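Local structure of glutathione S-transferase (Agrobacterium tumefaciens, 2YCD) at residues P37-L42 / F217-A222. The protein probably conjugates glutathione to electrophilic compounds, as glutathione transferases do, and may help this soil bacterium to detoxify herbicides. Numbering follows the deposited sequence.
Sequences PVRWAL and FDAQLA
Helix 35-45 offers Arg39 to Ala219 and Gln220 of helix 211-225, with Arg39 CA 8.3 Å from Ala219 CA and 8.4 Å from Gln220 CA. Arginine is long enough to span the two backbones: its CG lies beside the backbone N, anti to the carbonyl carbon (chi1 -67°), and the chain then runs extended to NE. The guanidinium lays one face on the opposite helix, where Gln220 N stands over the centre of the group, 3.9 Å from Arg39 CZ. Its NH1 meets the methyl of Ala219, at 3.4 Å from CB, while NE sits 3.8 Å from Gln220 CB. No hydrogen bond joins the two segments; the N-H groups of Arg39 find their partners elsewhere, NE in a salt bridge with Asp35, one turn earlier in the same helix, and NH1 in a hydrogen bond with Tyr49 OH. These bonds help fix the rotation of the flat group, and the carboxylate probably balances its charge. Alanine suits position 219, where a short side chain lets the guanidinium come close to the helix backbone. Of its side chain, Gln220 brings CB against Arg39, beside its backbone N and CA; bent at chi2 (83°), the chain carries the amide away, to a plane 83° from that of the guanidinium. There NE2 lies 3.5 Å above the ring of Phe217 and donates a bent bond of 3.0 Å to Phe217 O, which also accepts Leu221 N. NE2 also bonds Gly29 O, in the loop bearing ligand-pocket residues Asp27 and Leu32. The contact thus forms part of the interdomain interface of the glutathione transferase fold, where the helix of the first beta-alpha-beta unit of the thioredoxin-like domain packs on the C-terminal helix of the all-helical domain.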
loop_
_atom_site.group_PDB
_atom_site.type_symbol
_atom_site.label_atom_id
_atom_site.label_comp_id
_atom_site.label_asym_id
_atom_site.label_seq_id
_atom_site.Cartn_x
_atom_site.Cartn_y
_atom_site.Cartn_z
ATOM N N PRO A 37 -12.862 6.300 -2.533
ATOM C CA PRO A 37 -12.809 4.997 -3.223
ATOM C C PRO A 37 -13.745 3.980 -2.598
ATOM O O PRO A 37 -14.281 3.136 -3.311
ATOM C CB PRO A 37 -11.334 4.555 -3.079
ATOM C CG PRO A 37 -10.754 5.480 -1.994
ATOM C CD PRO A 37 -11.520 6.775 -2.150
ATOM N N VAL A 38 -13.956 4.051 -1.282
ATOM C CA VAL A 38 -14.897 3.153 -0.619
ATOM C C VAL A 38 -16.347 3.421 -1.085
ATOM O O VAL A 38 -17.073 2.491 -1.418
ATOM C CB VAL A 38 -14.778 3.302 0.915
ATOM C CG1 VAL A 38 -15.860 2.478 1.615
ATOM C CG2 VAL A 38 -13.374 2.875 1.383
ATOM N N ARG A 39 -16.768 4.685 -1.079
ATOM C CA ARG A 39 -18.092 5.067 -1.571
ATOM C C ARG A 39 -18.277 4.603 -3.011
ATOM O O ARG A 39 -19.347 4.085 -3.378
ATOM C CB ARG A 39 -18.256 6.583 -1.512
ATOM C CG ARG A 39 -18.294 7.197 -0.113
ATOM C CD ARG A 39 -18.404 8.709 -0.291
ATOM N NE ARG A 39 -18.541 9.502 0.933
ATOM C CZ ARG A 39 -19.716 9.786 1.495
ATOM N NH1 ARG A 39 -20.844 9.239 1.039
ATOM N NH2 ARG A 39 -19.755 10.574 2.558
ATOM N N TRP A 40 -17.271 4.828 -3.846
ATOM C CA TRP A 40 -17.350 4.447 -5.250
ATOM C C TRP A 40 -17.503 2.924 -5.404
ATOM O O TRP A 40 -18.366 2.440 -6.166
ATOM C CB TRP A 40 -16.109 5.003 -5.964
ATOM C CG TRP A 40 -16.066 4.824 -7.479
ATOM C CD1 TRP A 40 -17.046 4.286 -8.288
ATOM C CD2 TRP A 40 -14.989 5.195 -8.345
ATOM N NE1 TRP A 40 -16.624 4.299 -9.608
ATOM C CE2 TRP A 40 -15.364 4.839 -9.664
ATOM C CE3 TRP A 40 -13.723 5.765 -8.126
ATOM C CZ2 TRP A 40 -14.522 5.053 -10.767
ATOM C CZ3 TRP A 40 -12.890 5.988 -9.219
ATOM C CH2 TRP A 40 -13.295 5.635 -10.528
ATOM N N ALA A 41 -16.729 2.147 -4.649
ATOM C CA ALA A 41 -16.875 0.697 -4.688
ATOM C C ALA A 41 -18.287 0.256 -4.293
ATOM O O ALA A 41 -18.890 -0.616 -4.948
ATOM C CB ALA A 41 -15.825 0.026 -3.795
ATOM N N LEU A 42 -18.805 0.814 -3.200
ATOM C CA LEU A 42 -20.179 0.489 -2.774
ATOM C C LEU A 42 -21.203 0.831 -3.854
ATOM O O LEU A 42 -22.123 0.050 -4.109
ATOM C CB LEU A 42 -20.512 1.187 -1.450
ATOM C CG LEU A 42 -19.683 0.697 -0.253
ATOM C CD1 LEU A 42 -19.719 1.692 0.900
ATOM C CD2 LEU A 42 -20.152 -0.689 0.210
ATOM N N PHE A 217 -19.523 10.746 -5.624
ATOM C CA PHE A 217 -19.054 12.121 -5.564
ATOM C C PHE A 217 -20.139 13.043 -5.011
ATOM O O PHE A 217 -19.864 13.904 -4.171
ATOM C CB PHE A 217 -18.611 12.591 -6.956
ATOM C CG PHE A 217 -17.978 13.957 -6.951
ATOM C CD1 PHE A 217 -18.758 15.101 -7.033
ATOM C CD2 PHE A 217 -16.602 14.082 -6.857
ATOM C CE1 PHE A 217 -18.159 16.364 -7.013
ATOM C CE2 PHE A 217 -16.012 15.333 -6.836
ATOM C CZ PHE A 217 -16.790 16.467 -6.918
ATOM N N ASP A 218 -21.373 12.874 -5.476
ATOM C CA ASP A 218 -22.470 13.726 -5.002
ATOM C C ASP A 218 -22.713 13.511 -3.511
ATOM O O ASP A 218 -23.078 14.442 -2.784
ATOM C CB ASP A 218 -23.761 13.453 -5.778
ATOM C CG ASP A 218 -23.710 13.953 -7.218
ATOM O OD1 ASP A 218 -22.723 14.615 -7.604
ATOM O OD2 ASP A 218 -24.669 13.656 -7.953
ATOM N N ALA A 219 -22.508 12.283 -3.033
ATOM C CA ALA A 219 -22.714 12.017 -1.619
ATOM C C ALA A 219 -21.657 12.663 -0.725
ATOM O O ALA A 219 -22.000 13.239 0.317
ATOM C CB ALA A 219 -22.849 10.503 -1.356
ATOM N N GLN A 220 -20.380 12.606 -1.104
ATOM C CA GLN A 220 -19.377 13.300 -0.301
ATOM C C GLN A 220 -19.601 14.820 -0.370
ATOM O O GLN A 220 -19.394 15.530 0.611
ATOM C CB GLN A 220 -17.939 12.889 -0.680
ATOM C CG GLN A 220 -17.498 13.213 -2.117
ATOM C CD GLN A 220 -17.023 14.652 -2.287
ATOM O OE1 GLN A 220 -16.355 15.210 -1.408
ATOM N NE2 GLN A 220 -17.333 15.246 -3.442
ATOM N N LEU A 221 -20.074 15.302 -1.511
ATOM C CA LEU A 221 -20.303 16.737 -1.677
ATOM C C LEU A 221 -21.446 17.182 -0.760
ATOM O O LEU A 221 -21.376 18.265 -0.172
ATOM C CB LEU A 221 -20.565 17.069 -3.156
ATOM C CG LEU A 221 -20.863 18.535 -3.485
ATOM C CD1 LEU A 221 -19.716 19.445 -3.073
ATOM C CD2 LEU A 221 -21.156 18.677 -4.976
ATOM N N ALA A 222 -22.461 16.329 -0.590
ATOM C CA ALA A 222 -23.601 16.639 0.282
ATOM C C ALA A 222 -23.180 16.727 1.744
ATOM O O ALA A 222 -23.729 17.518 2.504
ATOM C CB ALA A 222 -24.704 15.611 0.117
#